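Local structure of La protein (Trypanosoma brucei, 1S29) at residues 37-50 against 77-91. The protein probably binds RNA, the chain here being the N-terminal La-motif piece, a winged-helix domain, of the longer La protein. Sequence-based numbering, arbitrary orientation.
Sequences MAENAEGFVSLETL and VLSEDGLMVRRRDPL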
loop_
_atom_site.group_PDB
_atom_site.type_symbol
_atom_site.label_atom_id
_atom_site.label_comp_id
_atom_site.label_asym_id
_atom_site.label_seq_id
_atom_site.Cartn_x
_atom_site.Cartn_y
_atom_site.Cartn_z
HETATM N N MSE A 37 8.919 2.477 7.324
HETATM C CA MSE A 37 8.109 3.540 7.900
HETATM C C MSE A 37 8.932 4.482 8.766
HETATM O O MSE A 37 8.618 5.674 8.861
HETATM C CB MSE A 37 6.970 2.946 8.733
HETATM C CG MSE A 37 5.885 2.267 7.915
HETATM SE SE MSE A 37 4.741 1.170 9.035
HETATM C CE MSE A 37 3.812 2.549 10.012
ATOM N N ALA A 38 9.979 3.958 9.398
ATOM C CA ALA A 38 10.826 4.761 10.269
ATOM C C ALA A 38 11.863 5.593 9.523
ATOM O O ALA A 38 12.621 6.348 10.145
ATOM C CB ALA A 38 11.528 3.862 11.291
ATOM N N GLU A 39 11.912 5.453 8.202
ATOM C CA GLU A 39 12.873 6.217 7.405
ATOM C C GLU A 39 12.496 7.689 7.349
ATOM O O GLU A 39 13.334 8.536 7.041
ATOM C CB GLU A 39 12.974 5.654 5.986
ATOM C CG GLU A 39 13.417 4.207 5.932
ATOM C CD GLU A 39 13.673 3.740 4.520
ATOM O OE1 GLU A 39 12.868 4.077 3.629
ATOM O OE2 GLU A 39 14.674 3.033 4.305
ATOM N N ASN A 40 11.231 7.991 7.621
ATOM C CA ASN A 40 10.768 9.372 7.643
ATOM C C ASN A 40 9.734 9.513 8.763
ATOM O O ASN A 40 9.111 8.531 9.180
ATOM C CB ASN A 40 10.184 9.767 6.282
ATOM C CG ASN A 40 8.979 8.947 5.907
ATOM O OD1 ASN A 40 7.875 9.192 6.387
ATOM N ND2 ASN A 40 9.184 7.950 5.049
ATOM N N ALA A 41 9.568 10.737 9.252
ATOM C CA ALA A 41 8.660 11.020 10.361
ATOM C C ALA A 41 7.183 10.894 10.059
ATOM O O ALA A 41 6.363 10.960 10.970
ATOM C CB ALA A 41 8.942 12.418 10.905
ATOM N N GLU A 42 6.836 10.713 8.792
ATOM C CA GLU A 42 5.437 10.618 8.410
ATOM C C GLU A 42 5.000 9.170 8.226
ATOM O O GLU A 42 3.810 8.880 8.072
ATOM C CB GLU A 42 5.205 11.441 7.133
ATOM C CG GLU A 42 5.624 12.918 7.294
ATOM C CD GLU A 42 5.584 13.717 5.994
ATOM O OE1 GLU A 42 4.486 13.886 5.418
ATOM O OE2 GLU A 42 6.655 14.187 5.554
ATOM N N GLY A 43 5.971 8.259 8.277
ATOM C CA GLY A 43 5.674 6.846 8.115
ATOM C C GLY A 43 5.349 6.461 6.685
ATOM O O GLY A 43 4.702 5.441 6.437
ATOM N N PHE A 44 5.773 7.293 5.740
ATOM C CA PHE A 44 5.538 7.016 4.329
ATOM C C PHE A 44 6.398 5.859 3.823
ATOM O O PHE A 44 7.589 5.745 4.160
ATOM C CB PHE A 44 5.822 8.269 3.486
ATOM C CG PHE A 44 4.634 9.182 3.324
ATOM C CD1 PHE A 44 4.681 10.498 3.771
ATOM C CD2 PHE A 44 3.475 8.725 2.707
ATOM C CE1 PHE A 44 3.582 11.347 3.603
ATOM C CE2 PHE A 44 2.376 9.562 2.535
ATOM C CZ PHE A 44 2.433 10.880 2.988
ATOM N N VAL A 45 5.778 5.010 3.009
ATOM C CA VAL A 45 6.439 3.853 2.403
ATOM C C VAL A 45 6.206 3.959 0.895
ATOM O O VAL A 45 5.076 4.168 0.461
ATOM C CB VAL A 45 5.823 2.527 2.907
ATOM C CG1 VAL A 45 6.461 1.354 2.170
ATOM C CG2 VAL A 45 6.042 2.383 4.413
ATOM N N SER A 46 7.264 3.826 0.096
ATOM C CA SER A 46 7.113 3.947 -1.353
ATOM C C SER A 46 6.262 2.832 -1.941
ATOM O O SER A 46 6.327 1.686 -1.494
ATOM C CB SER A 46 8.480 3.968 -2.043
ATOM O OG SER A 46 9.118 2.692 -2.013
ATOM N N LEU A 47 5.460 3.180 -2.943
ATOM C CA LEU A 47 4.609 2.193 -3.581
ATOM C C LEU A 47 5.481 1.166 -4.309
ATOM O O LEU A 47 5.068 0.022 -4.486
ATOM C CB LEU A 47 3.617 2.870 -4.544
ATOM C CG LEU A 47 2.623 3.871 -3.934
ATOM C CD1 LEU A 47 1.594 4.270 -4.985
ATOM C CD2 LEU A 47 1.925 3.257 -2.735
ATOM N N GLU A 48 6.693 1.548 -4.719
ATOM C CA GLU A 48 7.533 0.558 -5.380
ATOM C C GLU A 48 7.916 -0.534 -4.385
ATOM O O GLU A 48 8.147 -1.675 -4.773
ATOM C CB GLU A 48 8.791 1.186 -6.011
ATOM C CG GLU A 48 9.703 1.946 -5.074
ATOM C CD GLU A 48 10.960 2.448 -5.779
ATOM O OE1 GLU A 48 10.873 2.830 -6.967
ATOM O OE2 GLU A 48 12.034 2.470 -5.146
ATOM N N THR A 49 7.979 -0.189 -3.100
ATOM C CA THR A 49 8.305 -1.181 -2.093
ATOM C C THR A 49 7.123 -2.125 -1.971
ATOM O O THR A 49 7.300 -3.338 -1.838
ATOM C CB THR A 49 8.553 -0.551 -0.720
ATOM O OG1 THR A 49 9.747 0.231 -0.777
ATOM C CG2 THR A 49 8.725 -1.640 0.337
ATOM N N LEU A 50 5.919 -1.563 -2.008
ATOM C CA LEU A 50 4.718 -2.384 -1.898
ATOM C C LEU A 50 4.623 -3.395 -3.039
ATOM O O LEU A 50 4.135 -4.509 -2.856
ATOM C CB LEU A 50 3.470 -1.502 -1.864
ATOM C CG LEU A 50 3.364 -0.599 -0.631
ATOM C CD1 LEU A 50 1.946 -0.059 -0.541
ATOM C CD2 LEU A 50 3.711 -1.370 0.631
ATOM N N VAL A 77 -3.207 6.931 3.437
ATOM C CA VAL A 77 -3.114 8.270 2.858
ATOM C C VAL A 77 -1.952 8.286 1.869
ATOM O O VAL A 77 -0.834 7.890 2.217
ATOM C CB VAL A 77 -2.831 9.348 3.933
ATOM C CG1 VAL A 77 -2.746 10.720 3.278
ATOM C CG2 VAL A 77 -3.912 9.335 4.989
ATOM N N LEU A 78 -2.225 8.738 0.644
ATOM C CA LEU A 78 -1.212 8.826 -0.402
ATOM C C LEU A 78 -0.453 10.147 -0.289
ATOM O O LEU A 78 -1.013 11.162 0.125
ATOM C CB LEU A 78 -1.869 8.733 -1.786
ATOM C CG LEU A 78 -2.344 7.339 -2.208
ATOM C CD1 LEU A 78 -3.285 7.433 -3.412
ATOM C CD2 LEU A 78 -1.128 6.477 -2.531
ATOM N N SER A 79 0.825 10.122 -0.651
ATOM C CA SER A 79 1.642 11.325 -0.599
ATOM C C SER A 79 1.163 12.260 -1.702
ATOM O O SER A 79 0.526 11.822 -2.657
ATOM C CB SER A 79 3.127 10.980 -0.789
ATOM O OG SER A 79 3.374 10.341 -2.027
ATOM N N GLU A 80 1.450 13.548 -1.553
ATOM C CA GLU A 80 1.040 14.543 -2.540
ATOM C C GLU A 80 1.442 14.136 -3.955
ATOM O O GLU A 80 0.685 14.362 -4.895
ATOM C CB GLU A 80 1.647 15.907 -2.190
ATOM C CG GLU A 80 1.300 17.060 -3.144
ATOM C CD GLU A 80 -0.144 17.531 -3.041
ATOM O OE1 GLU A 80 -0.827 17.200 -2.044
ATOM O OE2 GLU A 80 -0.593 18.257 -3.958
ATOM N N ASP A 81 2.618 13.524 -4.108
ATOM C CA ASP A 81 3.092 13.111 -5.429
ATOM C C ASP A 81 2.636 11.720 -5.868
ATOM O O ASP A 81 2.992 11.257 -6.950
ATOM C CB ASP A 81 4.625 13.192 -5.508
ATOM C CG ASP A 81 5.322 12.193 -4.597
ATOM O OD1 ASP A 81 4.649 11.298 -4.046
ATOM O OD2 ASP A 81 6.559 12.298 -4.446
ATOM N N GLY A 82 1.857 11.055 -5.023
ATOM C CA GLY A 82 1.359 9.733 -5.357
ATOM C C GLY A 82 2.397 8.636 -5.528
ATOM O O GLY A 82 2.154 7.658 -6.234
ATOM N N LEU A 83 3.553 8.782 -4.890
ATOM C CA LEU A 83 4.585 7.763 -4.999
ATOM C C LEU A 83 4.735 7.004 -3.685
ATOM O O LEU A 83 5.437 5.998 -3.627
ATOM C CB LEU A 83 5.928 8.395 -5.386
ATOM C CG LEU A 83 5.958 9.152 -6.713
ATOM C CD1 LEU A 83 7.388 9.547 -7.012
ATOM C CD2 LEU A 83 5.409 8.289 -7.837
HETATM N N MSE A 84 4.069 7.486 -2.640
HETATM C CA MSE A 84 4.159 6.839 -1.329
HETATM C C MSE A 84 2.809 6.756 -0.625
HETATM O O MSE A 84 1.846 7.416 -1.003
HETATM C CB MSE A 84 5.145 7.598 -0.432
HETATM C CG MSE A 84 6.474 7.926 -1.091
HETATM SE SE MSE A 84 7.753 8.752 0.123
HETATM C CE MSE A 84 8.511 7.119 0.854
ATOM N N VAL A 85 2.743 5.934 0.417
ATOM C CA VAL A 85 1.514 5.798 1.182
ATOM C C VAL A 85 1.870 5.607 2.652
ATOM O O VAL A 85 2.920 5.057 2.975
ATOM C CB VAL A 85 0.673 4.589 0.690
ATOM C CG1 VAL A 85 1.431 3.286 0.921
ATOM C CG2 VAL A 85 -0.681 4.574 1.404
ATOM N N ARG A 86 1.000 6.088 3.534
ATOM C CA ARG A 86 1.215 5.968 4.970
ATOM C C ARG A 86 -0.084 5.584 5.665
ATOM O O ARG A 86 -1.167 5.693 5.084
ATOM C CB ARG A 86 1.713 7.293 5.553
ATOM C CG ARG A 86 0.701 8.437 5.466
ATOM C CD ARG A 86 1.270 9.685 6.113
ATOM N NE ARG A 86 0.402 10.852 5.958
ATOM C CZ ARG A 86 -0.742 11.037 6.610
ATOM N NH1 ARG A 86 -1.182 10.134 7.472
ATOM N NH2 ARG A 86 -1.447 12.145 6.409
ATOM N N ARG A 87 0.032 5.111 6.900
ATOM C CA ARG A 87 -1.143 4.766 7.678
ATOM C C ARG A 87 -1.808 6.071 8.073
ATOM O O ARG A 87 -1.135 7.093 8.265
ATOM C CB ARG A 87 -0.764 4.034 8.966
ATOM C CG ARG A 87 -0.414 2.578 8.822
ATOM C CD ARG A 87 0.246 2.098 10.108
ATOM N NE ARG A 87 -0.496 2.504 11.299
ATOM C CZ ARG A 87 -1.341 1.722 11.969
ATOM N NH1 ARG A 87 -1.564 0.474 11.572
ATOM N NH2 ARG A 87 -1.959 2.188 13.048
ATOM N N ARG A 88 -3.126 6.030 8.199
ATOM C CA ARG A 88 -3.888 7.195 8.615
ATOM C C ARG A 88 -3.630 7.356 10.112
ATOM O O ARG A 88 -3.454 8.470 10.615
ATOM C CB ARG A 88 -5.377 6.944 8.378
ATOM C CG ARG A 88 -6.293 8.107 8.734
ATOM C CD ARG A 88 -6.306 9.163 7.639
ATOM N NE ARG A 88 -7.262 10.229 7.921
ATOM C CZ ARG A 88 -6.982 11.324 8.623
ATOM N NH1 ARG A 88 -5.764 11.505 9.116
ATOM N NH2 ARG A 88 -7.922 12.238 8.834
ATOM N N ASP A 89 -3.581 6.221 10.807
ATOM C CA ASP A 89 -3.382 6.187 12.257
ATOM C C ASP A 89 -1.955 5.889 12.704
ATOM O O ASP A 89 -1.216 5.173 12.034
ATOM C CB ASP A 89 -4.319 5.152 12.883
ATOM C CG ASP A 89 -5.755 5.323 12.434
ATOM O OD1 ASP A 89 -6.254 6.464 12.473
ATOM O OD2 ASP A 89 -6.386 4.313 12.046
ATOM N N PRO A 90 -1.561 6.424 13.869
ATOM C CA PRO A 90 -0.222 6.232 14.438
ATOM C C PRO A 90 0.008 4.779 14.837
ATOM O O PRO A 90 -0.948 4.035 15.062
ATOM C CB PRO A 90 -0.229 7.151 15.660
ATOM C CG PRO A 90 -1.281 8.177 15.332
ATOM C CD PRO A 90 -2.352 7.342 14.703
ATOM N N LEU A 91 1.269 4.370 14.919
ATOM C CA LEU A 91 1.564 3.004 15.327
ATOM C C LEU A 91 0.901 2.806 16.684
ATOM O O LEU A 91 0.873 3.725 17.507
ATOM C CB LEU A 91 3.073 2.784 15.461
ATOM C CG LEU A 91 3.923 2.763 14.190
ATOM C CD1 LEU A 91 5.371 2.484 14.571
ATOM C CD2 LEU A 91 3.411 1.690 13.235
HETATM O O HOH W 1 2.581 4.546 7.906
HETATM O O HOH W 2 7.214 4.356 -5.341
#
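Phe44 lies across the hairpin formed by 77-78 and 84-87, against Ser79, Met84 and Arg86, its ring held between two methylene groups. Arg86 CD sits over one face, 3.7 Å from the centroid of the Phe44 ring in a CH-pi contact, and Ser79 CB meets the opposite face. The guanidinium of Arg86 turns its edge to the ring, the two planes 70° apart; Val77 CB lies over one face of that guanidinium, while NH1 donates to Arg87 O. The arginine chain runs extended from CG to NE, but its CG is tucked between backbone N and carbonyl carbon (chi1 65°), which sends the methylenes over the phenyl ring. Met84, present as selenomethionine, adds an oblique Met-aromatic contact, and its bent chain carries CE on to Phe44 O and Ser46 N.

Backbone pairing next to Phe44 places its ring. Val45 and Val85 form an antiparallel hydrogen-bonded pair, Val45 N to Val85 O and Val85 N to Val45 O both 2.9 Å, and Leu47 N continues with a nearly straight bond (173°) to Leu83 O. Strand 45-46 thus joins the edge of the small three-stranded sheet of the winged-helix fold, with 84-87 in the middle and 76-78 on the far side. On the face bearing Val45 and Val85, Val85 CG1 meets Leu47 CD2 and Leu50 CD1, packing that Phe22 and helix 63-70 extend.

Asn40 steadies the approach to the strand: its OD1 accepts from Phe44 N on a lone pair, and its ND2 returns a 2.9 Å bond to Phe44 O. Just before Phe44, water 1 donates to Gly43 O and accepts from Arg87 N. Met37 CE packs on Arg87 CD, and the Arg87 guanidinium bonds to Phe22 O and forms a salt bridge with Asp24.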